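Local coordinates for protein glutathione peroxidase (Schistosoma mansoni, PDB 2V1M) that catalyses the reduction of hydrogen peroxide to water at the expense of glutathione, which is oxidised to glutathione disulfide, at residues K48-L53 with W132-F137; K63-L68 with G160-L165; E79-A82 with K88-T91; I104-S109 with D113-L118; K147-T152 with Y156-D161. All coordinates share one frame; numbering follows the deposited sequence. Where two conformers were deposited one is given.

How the interactions relate
Helix 46-60, near the N-terminal side, opens interaction 1, which closes far along the chain at residues 132-137. Strand 65-71 then opens interaction 2, which ends on helix 159-167. These two long loops cross, since their segments alternate. Interaction 3 closes a short loop at the start of helix 83-94, and interaction 4 another at helix 113-121. Both lie within the spans of interactions 1 and 2. Interaction 5 follows interaction 1 in series and ends on the same helix as interaction 2, sharing Gly160 and Asp161. Interactions 1, 2 and 5 fasten helices 46-60 and 159-167 to the central sheet.

Interaction 1. Residues K48-L53 with W132-F137; sequences KNYRQL and WNFSKF
One face of the Phe134 ring carries the side chain of Asn49, and its edge meets Tyr50. Asn49 CB lies over that face, 3.8 Å from the ring centroid, in a CH-pi contact. The Asn49 amide continues the cover and is stacked nearly flat on the ring, with the planes 14° apart. At the edge, Tyr50 CE2 comes in the plane of the Phe134 ring, 3.8 Å from Phe134 CZ. The two aromatic planes are turned by 88°, and the pair is oblique.

The oxygen of the amide faces Lys136. Lys136 NZ donates to Asn49 OD1 over 2.8 Å, in the carbonyl plane and on a lone pair. The same ammonium also donates to Phe134 O at 2.8 Å and to Thr153 O. A bend at chi2 (91°) turns the lysine chain back to the carbonyl two residues earlier. Asn49 ND2 is held by Ala45 O, so both ends of the buried amide are bonded and its rotation is fixed.

Phe134 also packs on Val37 and Val39. Asn133 ND2 bonds to OD2 of the cysteinesulfonic acid at position 43, the probable active-site residue. Helix 46-60 packs here on the loop entering strand 136-139 of the thioredoxin fold, beside that site.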
# COMPACT_ATOMS: atom_id res chain seq x y z
N LYS A 48 -11.28 1.01 -10.12
CA LYS A 48 -11.54 2.24 -9.35
C LYS A 48 -10.39 2.54 -8.38
O LYS A 48 -10.00 3.71 -8.21
CB LYS A 48 -12.90 2.23 -8.67
CG LYS A 48 -13.17 1.26 -7.58
CD LYS A 48 -14.66 1.39 -7.24
CE LYS A 48 -15.07 0.33 -6.28
NZ LYS A 48 -16.52 0.44 -5.95
N ASN A 49 -9.86 1.48 -7.75
CA ASN A 49 -8.73 1.73 -6.82
C ASN A 49 -7.50 2.26 -7.57
O ASN A 49 -6.91 3.26 -7.15
CB ASN A 49 -8.37 0.48 -6.01
CG ASN A 49 -9.26 0.34 -4.81
OD1 ASN A 49 -8.96 0.87 -3.74
ND2 ASN A 49 -10.35 -0.40 -4.98
N TYR A 50 -7.08 1.57 -8.65
CA TYR A 50 -5.89 2.05 -9.37
C TYR A 50 -6.10 3.44 -9.96
O TYR A 50 -5.20 4.27 -9.92
CB TYR A 50 -5.51 1.05 -10.46
CG TYR A 50 -4.55 -0.01 -9.95
CD1 TYR A 50 -3.18 0.22 -9.80
CD2 TYR A 50 -5.05 -1.28 -9.61
CE1 TYR A 50 -2.33 -0.78 -9.32
CE2 TYR A 50 -4.21 -2.29 -9.10
CZ TYR A 50 -2.85 -2.03 -8.96
OH TYR A 50 -2.07 -3.02 -8.45
N ARG A 51 -7.28 3.72 -10.53
CA ARG A 51 -7.52 5.04 -11.13
C ARG A 51 -7.41 6.11 -10.05
O ARG A 51 -6.75 7.14 -10.25
CB ARG A 51 -8.90 5.12 -11.80
CG ARG A 51 -9.11 4.26 -13.02
CD ARG A 51 -8.58 4.85 -14.29
NE ARG A 51 -8.90 3.95 -15.39
CZ ARG A 51 -8.12 3.70 -16.42
NH1 ARG A 51 -6.95 4.34 -16.56
NH2 ARG A 51 -8.56 2.81 -17.31
N GLN A 52 -8.09 5.91 -8.92
CA GLN A 52 -8.06 6.94 -7.88
C GLN A 52 -6.65 7.07 -7.28
O GLN A 52 -6.24 8.19 -6.97
CB GLN A 52 -9.07 6.65 -6.79
CG GLN A 52 -10.51 6.81 -7.30
CD GLN A 52 -11.55 6.78 -6.20
OE1 GLN A 52 -11.24 6.77 -5.01
NE2 GLN A 52 -12.81 6.81 -6.59
N LEU A 53 -5.97 5.95 -7.06
CA LEU A 53 -4.60 6.04 -6.53
C LEU A 53 -3.68 6.83 -7.46
O LEU A 53 -2.83 7.60 -7.02
CB LEU A 53 -4.02 4.66 -6.21
CG LEU A 53 -4.72 3.95 -5.04
CD1 LEU A 53 -4.29 2.47 -5.04
CD2 LEU A 53 -4.32 4.60 -3.70
N TRP A 132 -9.67 -8.30 2.43
CA TRP A 132 -9.73 -8.54 0.99
C TRP A 132 -8.64 -7.69 0.33
O TRP A 132 -7.88 -6.97 1.01
CB TRP A 132 -11.15 -8.26 0.41
CG TRP A 132 -11.42 -9.02 -0.85
CD1 TRP A 132 -11.59 -8.51 -2.11
CD2 TRP A 132 -11.49 -10.45 -0.99
NE1 TRP A 132 -11.77 -9.54 -3.02
CE2 TRP A 132 -11.70 -10.73 -2.36
CE3 TRP A 132 -11.42 -11.53 -0.08
CZ2 TRP A 132 -11.85 -12.05 -2.84
CZ3 TRP A 132 -11.58 -12.84 -0.57
CH2 TRP A 132 -11.79 -13.08 -1.94
N ASN A 133 -8.58 -7.75 -0.99
CA ASN A 133 -7.71 -6.84 -1.74
C ASN A 133 -8.10 -5.38 -1.46
O ASN A 133 -9.27 -5.05 -1.23
CB ASN A 133 -7.82 -7.14 -3.23
CG ASN A 133 -7.62 -8.61 -3.53
OD1 ASN A 133 -6.57 -9.19 -3.23
ND2 ASN A 133 -8.67 -9.23 -4.08
N PHE A 134 -7.10 -4.50 -1.57
CA PHE A 134 -7.27 -3.05 -1.51
C PHE A 134 -7.62 -2.51 -0.13
O PHE A 134 -8.29 -1.50 -0.02
CB PHE A 134 -8.22 -2.52 -2.60
CG PHE A 134 -7.71 -2.83 -3.99
CD1 PHE A 134 -6.66 -2.10 -4.54
CD2 PHE A 134 -8.29 -3.84 -4.76
CE1 PHE A 134 -6.19 -2.35 -5.81
CE2 PHE A 134 -7.81 -4.10 -6.04
CZ PHE A 134 -6.77 -3.39 -6.58
N SER A 135 -7.13 -3.16 0.93
CA SER A 135 -7.11 -2.45 2.21
C SER A 135 -6.02 -1.35 2.12
O SER A 135 -5.14 -1.39 1.24
CB SER A 135 -6.76 -3.41 3.34
OG SER A 135 -7.19 -2.90 4.59
N LYS A 136 -6.10 -0.36 3.01
CA LYS A 136 -5.18 0.77 3.02
C LYS A 136 -4.69 1.06 4.42
O LYS A 136 -5.49 1.11 5.36
CB LYS A 136 -5.80 2.05 2.42
CG LYS A 136 -6.27 1.94 0.98
CD LYS A 136 -7.75 1.49 0.79
CE LYS A 136 -8.06 1.45 -0.69
NZ LYS A 136 -9.40 0.86 -0.99
N PHE A 137 -3.38 1.32 4.57
CA PHE A 137 -2.81 1.84 5.82
C PHE A 137 -2.18 3.19 5.54
O PHE A 137 -1.44 3.36 4.54
CB PHE A 137 -1.74 0.92 6.41
CG PHE A 137 -2.29 -0.35 6.98
CD1 PHE A 137 -2.54 -0.48 8.34
CD2 PHE A 137 -2.57 -1.45 6.16
CE1 PHE A 137 -3.01 -1.67 8.89
CE2 PHE A 137 -3.04 -2.63 6.68
CZ PHE A 137 -3.28 -2.74 8.04

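Interaction 2. Residues K63-L68 with G160-L165; sequences KGLRIL and GDIMEL
Leu65 and Ile162 meet with their side chains at about a right angle. Leu65 CD1 is the branch that touches. It lies 4.0 Å from Ile162 CG2 and 4.2 Å from Ile162 CD1, so one leucine methyl meets the methyls of both isoleucine branches. The leucine holds its CG opposite the backbone N (chi1 178°), which extends the side chain toward the helix. This is ordinary apolar contact between buried side chains.

Nearer the surface, Lys63 and Met163 approach at an oblique angle. Lys63 CD stands 4.2 Å from Met163 CE, a loose contact made by the aliphatic part of the lysine. Bends at chi2 and chi3 of the methionine bring its methyl end toward Lys63, although its CB does not point there. Gly64 lies between the two contacting residues of its segment. It has positive phi and is the C-prime residue of a Schellman motif that ends helix 46-60, just before strand 65-71 begins.

The contact thus joins the start of that strand to helix 159-167. Helix 46-60 packs alongside: Leu60 touches both Leu65 and Met163, and Met56 touches Ile162. On the sheet, Val33 of strand 33-39 meets Leu65, and Leu138 of strand 136-139 meets Ile162.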
# COMPACT_ATOMS: atom_id res chain seq x y z
N LYS A 63 3.75 17.11 -2.75
CA LYS A 63 3.51 17.59 -1.40
C LYS A 63 4.02 16.62 -0.34
O LYS A 63 3.99 16.95 0.84
CB LYS A 63 2.02 17.83 -1.20
CG LYS A 63 1.43 18.92 -2.09
CD LYS A 63 -0.06 19.14 -1.78
CE LYS A 63 -0.82 19.72 -2.95
NZ LYS A 63 -0.13 20.90 -3.52
N GLY A 64 4.48 15.45 -0.77
CA GLY A 64 5.09 14.47 0.15
C GLY A 64 4.37 13.14 0.31
O GLY A 64 4.75 12.37 1.18
N LEU A 65 3.33 12.87 -0.49
CA LEU A 65 2.67 11.58 -0.43
C LEU A 65 3.43 10.53 -1.25
O LEU A 65 3.79 10.81 -2.42
CB LEU A 65 1.24 11.66 -0.98
CG LEU A 65 0.49 10.32 -0.99
CD1 LEU A 65 0.23 9.80 0.42
CD2 LEU A 65 -0.82 10.49 -1.74
N ARG A 66 3.61 9.34 -0.68
CA ARG A 66 4.13 8.18 -1.41
C ARG A 66 3.13 7.05 -1.28
O ARG A 66 2.77 6.65 -0.18
CB ARG A 66 5.51 7.78 -0.87
CG ARG A 66 6.56 8.91 -1.02
CD ARG A 66 6.89 9.18 -2.47
NE ARG A 66 7.92 10.21 -2.58
CZ ARG A 66 7.67 11.53 -2.60
NH1 ARG A 66 6.43 12.00 -2.44
NH2 ARG A 66 8.69 12.39 -2.74
N ILE A 67 2.68 6.52 -2.40
CA ILE A 67 1.79 5.38 -2.43
C ILE A 67 2.60 4.14 -2.75
O ILE A 67 3.40 4.15 -3.71
CB ILE A 67 0.64 5.60 -3.47
CG1 ILE A 67 -0.18 6.83 -3.07
CG2 ILE A 67 -0.22 4.33 -3.60
CD1 ILE A 67 -1.17 7.27 -4.16
N LEU A 68 2.42 3.09 -1.93
CA LEU A 68 3.16 1.84 -2.06
C LEU A 68 2.13 0.74 -2.29
O LEU A 68 1.24 0.55 -1.45
CB LEU A 68 3.96 1.51 -0.80
CG LEU A 68 5.15 2.37 -0.43
CD1 LEU A 68 4.83 3.74 -0.04
CD2 LEU A 68 5.91 1.64 0.67
N GLY A 160 -8.52 13.61 2.77
CA GLY A 160 -8.57 14.57 3.88
C GLY A 160 -7.57 14.19 4.98
O GLY A 160 -6.83 15.05 5.52
N ASP A 161 -7.54 12.90 5.34
CA ASP A 161 -6.62 12.43 6.35
C ASP A 161 -5.17 12.57 5.89
O ASP A 161 -4.29 12.93 6.68
CB ASP A 161 -6.92 10.97 6.71
CG ASP A 161 -8.27 10.79 7.45
OD1 ASP A 161 -8.80 11.77 8.01
OD2 ASP A 161 -8.76 9.63 7.49
N ILE A 162 -4.90 12.28 4.61
CA ILE A 162 -3.57 12.51 4.07
C ILE A 162 -3.17 13.98 4.22
O ILE A 162 -2.05 14.26 4.62
CB ILE A 162 -3.52 12.05 2.60
CG1 ILE A 162 -3.53 10.49 2.56
CG2 ILE A 162 -2.25 12.61 1.89
CD1 ILE A 162 -3.88 9.94 1.17
N MET A 163 -4.06 14.91 3.86
CA MET A 163 -3.71 16.33 3.96
C MET A 163 -3.34 16.71 5.37
O MET A 163 -2.42 17.52 5.58
CB MET A 163 -4.85 17.25 3.46
CG MET A 163 -5.24 17.04 1.99
SD MET A 163 -3.92 16.91 0.83
CE MET A 163 -3.37 18.61 0.73
N GLU A 164 -4.05 16.17 6.37
CA GLU A 164 -3.70 16.51 7.75
C GLU A 164 -2.26 16.07 8.03
O GLU A 164 -1.44 16.85 8.57
CB GLU A 164 -4.70 15.91 8.75
CG GLU A 164 -6.12 16.53 8.63
CD GLU A 164 -7.21 15.84 9.45
OE1 GLU A 164 -7.42 14.62 9.35
OE2 GLU A 164 -7.91 16.56 10.20
N LEU A 165 -1.93 14.85 7.63
CA LEU A 165 -0.58 14.36 7.94
C LEU A 165 0.50 15.06 7.11
O LEU A 165 1.64 15.23 7.57
CB LEU A 165 -0.49 12.85 7.79
CG LEU A 165 -1.43 12.03 8.70
CD1 LEU A 165 -1.10 10.54 8.49
CD2 LEU A 165 -1.24 12.43 10.17

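Interaction 3. Residues E79-A82 with K88-T91; sequences EPWA and KFVT
The contact between Trp81 and Phe89 is aromatic and apolar. The six-membered ring of Trp81 and the ring of Phe89 have centroids 5.4 Å apart and planes inclined at 43°. The pair is oblique, neither a parallel stack nor a T-shape. Phe89 approaches the outer edge of the indole, close to its plane. The closest atoms are Trp81 CZ3 and Phe89 CD1, at 3.3 Å. Trp81 CH2 also reaches Phe89 CD1, at 3.5 Å, so two adjacent indole carbons share one corner of the phenyl ring. On the helix side, Phe89 CB stands 3.8 Å from Trp81 CZ3. The phenylalanine has its CG opposite the backbone N (chi1 171°), and this swings the ring off the helix toward the indole.

Polar interactions hold the loop around this pair. Lys103 NZ donates to the carbonyl oxygens of both Glu79 and Trp81, binding two points of the short segment. Glu79 is fixed further by its N to Asn73 OD1 and by its OE1 to the backbone N of Cys41.

Further packing involves Ile86, which touches both Glu79 and Trp81, and the loop residues Cys41 and Lys42, which touch Trp81.

Ala82 is the N-cap residue of helix 83-94. The arrangement is a local surface contact in which a loop leading into a helix folds back on the second turn of that helix, near the loop that leads to position 43, the probable active-site residue.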
# COMPACT_ATOMS: atom_id res chain seq x y z
N GLU A 79 -4.73 -12.24 -7.80
CA GLU A 79 -3.44 -11.74 -8.30
C GLU A 79 -2.58 -12.93 -8.73
O GLU A 79 -1.52 -13.18 -8.19
CB GLU A 79 -2.74 -10.90 -7.23
CG GLU A 79 -1.51 -10.13 -7.75
CD GLU A 79 -1.90 -8.89 -8.53
OE1 GLU A 79 -2.59 -9.03 -9.58
OE2 GLU A 79 -1.57 -7.76 -8.09
N PRO A 80 -3.05 -13.70 -9.74
CA PRO A 80 -2.32 -14.92 -10.12
C PRO A 80 -1.06 -14.67 -10.93
O PRO A 80 -0.20 -15.58 -11.00
CB PRO A 80 -3.36 -15.70 -10.95
CG PRO A 80 -4.17 -14.57 -11.60
CD PRO A 80 -4.33 -13.57 -10.47
N TRP A 81 -0.93 -13.51 -11.58
CA TRP A 81 0.17 -13.28 -12.51
C TRP A 81 1.48 -13.04 -11.76
O TRP A 81 1.51 -12.69 -10.58
CB TRP A 81 -0.12 -12.08 -13.42
CG TRP A 81 -1.43 -12.16 -14.16
CD1 TRP A 81 -2.10 -13.29 -14.58
CD2 TRP A 81 -2.23 -11.05 -14.57
NE1 TRP A 81 -3.28 -12.95 -15.21
CE2 TRP A 81 -3.38 -11.58 -15.22
CE3 TRP A 81 -2.11 -9.67 -14.43
CZ2 TRP A 81 -4.40 -10.75 -15.72
CZ3 TRP A 81 -3.12 -8.84 -14.91
CH2 TRP A 81 -4.25 -9.39 -15.56
N ALA A 82 2.58 -13.20 -12.50
CA ALA A 82 3.89 -12.84 -11.96
C ALA A 82 4.13 -11.34 -12.13
O ALA A 82 3.39 -10.61 -12.83
CB ALA A 82 5.01 -13.68 -12.63
N LYS A 88 3.24 -4.67 -16.30
CA LYS A 88 2.77 -4.25 -17.63
C LYS A 88 1.29 -3.89 -17.59
O LYS A 88 0.87 -2.89 -18.18
CB LYS A 88 3.02 -5.37 -18.65
CG LYS A 88 2.61 -5.01 -20.08
CD LYS A 88 3.01 -6.12 -21.06
CE LYS A 88 2.56 -5.81 -22.46
NZ LYS A 88 3.47 -4.83 -23.14
N PHE A 89 0.48 -4.70 -16.90
CA PHE A 89 -0.93 -4.46 -16.86
C PHE A 89 -1.24 -3.09 -16.26
O PHE A 89 -1.99 -2.29 -16.85
CB PHE A 89 -1.65 -5.57 -16.06
CG PHE A 89 -3.12 -5.27 -15.78
CD1 PHE A 89 -4.13 -6.03 -16.36
CD2 PHE A 89 -3.46 -4.20 -14.97
CE1 PHE A 89 -5.48 -5.73 -16.10
CE2 PHE A 89 -4.81 -3.89 -14.72
CZ PHE A 89 -5.81 -4.66 -15.30
N VAL A 90 -0.69 -2.83 -15.07
CA VAL A 90 -1.08 -1.61 -14.36
C VAL A 90 -0.46 -0.36 -15.03
O VAL A 90 -1.06 0.73 -15.02
CB VAL A 90 -0.78 -1.66 -12.86
CG1 VAL A 90 -1.45 -2.88 -12.22
CG2 VAL A 90 0.73 -1.58 -12.54
N THR A 91 0.74 -0.49 -15.57
CA THR A 91 1.37 0.66 -16.22
C THR A 91 0.65 0.98 -17.51
O THR A 91 0.38 2.17 -17.77
CB THR A 91 2.87 0.47 -16.40
OG1 THR A 91 3.15 -0.61 -17.24
CG2 THR A 91 3.54 0.19 -15.17

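Interaction 4. Residues I104-S109 with D113-L118; sequences IKVNGS and DLYKFL
The loop 104-109 runs past the first turns of helix 113-121, and the backbones come nearest at Val106 and Tyr115, whose CA atoms are 5.5 Å apart. Val106 CG1 sits over the centre of one face of the Tyr115 ring in a CH-pi contact. It is 3.4 Å from the centroid and only 10° off the ring normal. Leu118 CD1 lies over the opposite face. Ile104 crosses the tyrosine at about a right angle, with Ile104 CD1 3.4 Å from Tyr115 CE2. The ring is therefore held between aliphatic groups, and it also packs on Ile36 and Asn38 of strand 33-39.

Toward the surface, the extended chain of Lys116 reaches back to the loop. Lys116 NZ donates to Ser109 O at 2.8 Å, from 40° above the carbonyl plane. A second lysine of the helix, Lys119, bonds to Val106 O and Asn107 OD1. Two kinds of contact thus act together: close apolar packing fixes the tyrosine ring inside, while lysine hydrogen bonds tie the loop to the helix.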
# COMPACT_ATOMS: atom_id res chain seq x y z
N ILE A 104 3.55 -10.44 -2.20
CA ILE A 104 3.75 -10.87 -0.83
C ILE A 104 2.47 -11.48 -0.30
O ILE A 104 1.38 -11.41 -0.91
CB ILE A 104 4.16 -9.70 0.07
CG1 ILE A 104 3.09 -8.60 0.09
CG2 ILE A 104 5.57 -9.17 -0.33
CD1 ILE A 104 3.24 -7.60 1.25
N LYS A 105 2.58 -12.05 0.90
CA LYS A 105 1.40 -12.39 1.72
C LYS A 105 1.23 -11.28 2.77
O LYS A 105 2.20 -10.67 3.25
CB LYS A 105 1.60 -13.74 2.40
CG LYS A 105 1.52 -14.87 1.35
CD LYS A 105 1.87 -16.22 1.97
CE LYS A 105 1.65 -17.31 0.93
NZ LYS A 105 1.76 -18.66 1.53
N VAL A 106 -0.04 -11.05 3.11
CA VAL A 106 -0.42 -10.06 4.14
C VAL A 106 -1.02 -10.70 5.40
O VAL A 106 -1.06 -10.04 6.44
CB VAL A 106 -1.36 -8.98 3.57
CG1 VAL A 106 -0.72 -8.28 2.38
CG2 VAL A 106 -2.74 -9.57 3.20
N ASN A 107 -1.47 -11.96 5.29
CA ASN A 107 -2.02 -12.72 6.41
C ASN A 107 -1.24 -14.01 6.62
O ASN A 107 -0.61 -14.52 5.70
CB ASN A 107 -3.50 -13.05 6.20
CG ASN A 107 -4.41 -11.85 6.29
OD1 ASN A 107 -4.17 -10.89 7.03
ND2 ASN A 107 -5.48 -11.91 5.54
N GLY A 108 -1.33 -14.52 7.85
CA GLY A 108 -0.68 -15.75 8.22
C GLY A 108 0.76 -15.57 8.60
O GLY A 108 1.30 -14.47 8.60
N SER A 109 1.39 -16.69 9.00
CA SER A 109 2.74 -16.59 9.55
C SER A 109 3.81 -16.29 8.51
O SER A 109 4.92 -15.91 8.90
CB SER A 109 3.12 -17.84 10.34
OG SER A 109 3.08 -18.94 9.48
N ASP A 113 6.90 -9.13 6.98
CA ASP A 113 7.03 -8.42 8.26
C ASP A 113 6.44 -7.01 8.22
O ASP A 113 5.91 -6.55 9.25
CB ASP A 113 8.49 -8.36 8.70
CG ASP A 113 9.03 -9.72 9.14
OD1 ASP A 113 8.24 -10.66 9.40
OD2 ASP A 113 10.27 -9.84 9.26
N LEU A 114 6.45 -6.36 7.06
CA LEU A 114 5.83 -5.02 6.99
C LEU A 114 4.33 -5.14 7.38
O LEU A 114 3.82 -4.28 8.13
CB LEU A 114 5.95 -4.47 5.58
CG LEU A 114 5.10 -3.21 5.32
CD1 LEU A 114 5.54 -2.03 6.18
CD2 LEU A 114 5.18 -2.87 3.84
N TYR A 115 3.65 -6.15 6.86
CA TYR A 115 2.23 -6.31 7.17
C TYR A 115 1.98 -6.82 8.56
O TYR A 115 0.99 -6.42 9.19
CB TYR A 115 1.51 -7.13 6.08
CG TYR A 115 1.06 -6.25 4.94
CD1 TYR A 115 -0.26 -5.84 4.83
CD2 TYR A 115 1.95 -5.92 3.93
CE1 TYR A 115 -0.68 -5.05 3.71
CE2 TYR A 115 1.55 -5.16 2.82
CZ TYR A 115 0.23 -4.74 2.73
OH TYR A 115 -0.20 -3.95 1.67
N LYS A 116 2.85 -7.69 9.08
CA LYS A 116 2.76 -8.02 10.51
C LYS A 116 2.82 -6.74 11.34
O LYS A 116 2.03 -6.54 12.28
CB LYS A 116 3.85 -9.01 10.92
CG LYS A 116 3.72 -10.35 10.19
CD LYS A 116 4.73 -11.39 10.73
CE LYS A 116 4.53 -12.73 10.04
NZ LYS A 116 5.43 -13.77 10.66
N PHE A 117 3.74 -5.86 10.99
CA PHE A 117 3.89 -4.59 11.71
C PHE A 117 2.65 -3.71 11.54
O PHE A 117 2.12 -3.15 12.54
CB PHE A 117 5.15 -3.86 11.22
CG PHE A 117 5.32 -2.51 11.84
CD1 PHE A 117 5.71 -2.38 13.19
CD2 PHE A 117 5.10 -1.35 11.09
CE1 PHE A 117 5.89 -1.13 13.75
CE2 PHE A 117 5.28 -0.09 11.67
CZ PHE A 117 5.69 0.01 13.00
N LEU A 118 2.20 -3.49 10.30
CA LEU A 118 1.03 -2.62 10.07
C LEU A 118 -0.16 -3.11 10.90
O LEU A 118 -0.82 -2.31 11.58
CB LEU A 118 0.68 -2.61 8.59
CG LEU A 118 1.70 -1.91 7.67
CD1 LEU A 118 1.29 -2.16 6.22
CD2 LEU A 118 1.76 -0.41 7.97

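Interaction 5. Residues K147-T152 with Y156-D161; sequences KRYSPT and YDIEGD. With SO4 (sulfate ion), chain B.
The edge strand 145-149 of the central sheet packs here against residues 156-161, which lead into helix 159-167. Ile158 lies over one face of the Tyr149 ring. Ile158 CG1 stands 3.8 Å from the ring centroid, only 5° off the normal, in a CH-pi contact. Ile158 CG2 reaches the hydroxyl end, 3.6 Å from Tyr149 CZ.

Asp161 OD2 lies at the edge of the same ring, in its plane. It accepts from Tyr149 OH at 2.7 Å through its anti lone pair. Lys147 NZ meets the same oxygen on the syn side at 2.8 Å, tilted 31° out of the carboxylate plane, and forms a salt bridge. The lysine chain is extended beyond CG, which lets it span from the strand to the helix. Two donors on one oxygen should stabilise the charged carboxylate.

The Arg148 guanidinium is held by Gln122 O and Asn128 O. It also meets a sulfate ion, probably from the crystallisation liquor. Arg148 NE donates to sulfate O3 at 2.9 Å, and Arg148 NH2 bonds weakly to sulfate O1. Lys131 NZ and Thr125 OG1 also hydrogen-bond to the sulfate.

Strand 145-149 pairs with strand 136-139, so the contact is a strand-loop-helix connection at the C-terminal end of a thioredoxin-like fold.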
# COMPACT_ATOMS: atom_id res chain seq x y z
N LYS A 147 -3.67 5.05 10.68
CA LYS A 147 -5.05 4.78 10.32
C LYS A 147 -5.06 3.60 9.37
O LYS A 147 -4.12 3.39 8.59
CB LYS A 147 -5.75 6.00 9.71
CG LYS A 147 -7.29 5.93 9.84
CD LYS A 147 -7.91 7.32 9.91
CE LYS A 147 -9.42 7.26 9.81
NZ LYS A 147 -10.02 8.62 9.78
N ARG A 148 -6.17 2.87 9.39
CA ARG A 148 -6.39 1.71 8.54
C ARG A 148 -7.79 1.81 7.95
O ARG A 148 -8.77 2.17 8.65
CB ARG A 148 -6.30 0.44 9.40
CG ARG A 148 -6.64 -0.85 8.71
CD ARG A 148 -6.49 -2.02 9.71
NE ARG A 148 -6.99 -3.26 9.13
CZ ARG A 148 -6.62 -4.47 9.55
NH1 ARG A 148 -5.67 -4.62 10.49
NH2 ARG A 148 -7.18 -5.55 9.01
N TYR A 149 -7.90 1.50 6.66
CA TYR A 149 -9.17 1.62 5.92
C TYR A 149 -9.48 0.29 5.27
O TYR A 149 -8.62 -0.37 4.67
CB TYR A 149 -9.09 2.72 4.85
CG TYR A 149 -8.58 4.04 5.35
CD1 TYR A 149 -9.47 5.05 5.75
CD2 TYR A 149 -7.21 4.28 5.45
CE1 TYR A 149 -9.01 6.29 6.20
CE2 TYR A 149 -6.74 5.50 5.90
CZ TYR A 149 -7.63 6.50 6.26
OH TYR A 149 -7.10 7.71 6.67
N SER A 150 -10.75 -0.08 5.35
CA SER A 150 -11.21 -1.35 4.82
C SER A 150 -11.21 -1.30 3.28
O SER A 150 -11.23 -0.22 2.68
CB SER A 150 -12.61 -1.64 5.36
OG SER A 150 -13.54 -0.73 4.85
N PRO A 151 -11.24 -2.48 2.66
CA PRO A 151 -11.19 -2.58 1.17
C PRO A 151 -12.14 -1.66 0.41
O PRO A 151 -11.72 -1.09 -0.61
CB PRO A 151 -11.53 -4.06 0.92
CG PRO A 151 -10.88 -4.76 2.11
CD PRO A 151 -11.18 -3.83 3.29
N THR A 152 -13.38 -1.55 0.86
CA THR A 152 -14.38 -0.77 0.11
C THR A 152 -14.21 0.74 0.28
O THR A 152 -14.95 1.51 -0.33
CB THR A 152 -15.83 -1.14 0.51
OG1 THR A 152 -16.05 -0.83 1.89
CG2 THR A 152 -16.15 -2.60 0.23
N TYR A 156 -10.08 8.13 -2.70
CA TYR A 156 -10.37 9.55 -2.57
C TYR A 156 -10.86 9.92 -1.17
O TYR A 156 -10.64 11.06 -0.73
CB TYR A 156 -11.42 9.97 -3.60
CG TYR A 156 -10.96 10.10 -5.00
CD1 TYR A 156 -9.61 10.11 -5.33
CD2 TYR A 156 -11.88 10.27 -6.02
CE1 TYR A 156 -9.18 10.30 -6.62
CE2 TYR A 156 -11.47 10.44 -7.34
CZ TYR A 156 -10.11 10.46 -7.62
OH TYR A 156 -9.72 10.63 -8.92
N ASP A 157 -11.54 9.01 -0.50
CA ASP A 157 -12.04 9.31 0.84
C ASP A 157 -10.97 9.35 1.90
O ASP A 157 -11.25 9.73 3.05
CB ASP A 157 -13.14 8.35 1.20
CG ASP A 157 -14.41 8.57 0.35
OD1 ASP A 157 -14.56 9.65 -0.24
OD2 ASP A 157 -15.27 7.70 0.33
N ILE A 158 -9.74 9.01 1.54
CA ILE A 158 -8.59 9.06 2.45
C ILE A 158 -7.84 10.40 2.30
O ILE A 158 -6.96 10.74 3.11
CB ILE A 158 -7.66 7.85 2.17
CG1 ILE A 158 -8.47 6.55 2.31
CG2 ILE A 158 -6.44 7.82 3.11
CD1 ILE A 158 -7.72 5.32 1.86
N GLU A 159 -8.19 11.19 1.28
CA GLU A 159 -7.38 12.36 0.97
C GLU A 159 -7.38 13.39 2.11
O GLU A 159 -6.34 13.99 2.37
CB GLU A 159 -7.91 12.99 -0.32
CG GLU A 159 -6.98 14.01 -0.89
CD GLU A 159 -7.10 14.18 -2.39
OE1 GLU A 159 -7.41 13.22 -3.13
OE2 GLU A 159 -6.86 15.32 -2.82
N GLY A 160 -8.52 13.61 2.77
CA GLY A 160 -8.57 14.57 3.88
C GLY A 160 -7.57 14.19 4.98
O GLY A 160 -6.83 15.05 5.52
N ASP A 161 -7.54 12.90 5.34
CA ASP A 161 -6.62 12.43 6.35
C ASP A 161 -5.17 12.57 5.89
O ASP A 161 -4.29 12.93 6.68
CB ASP A 161 -6.92 10.97 6.71
CG ASP A 161 -8.27 10.79 7.45
OD1 ASP A 161 -8.80 11.77 8.01
OD2 ASP A 161 -8.76 9.63 7.49
S SO4 B . -10.65 -3.71 8.00
O1 SO4 B . -10.11 -4.91 8.72
O2 SO4 B . -11.95 -3.40 8.62
O3 SO4 B . -9.69 -2.61 8.21
O4 SO4 B . -10.86 -4.02 6.59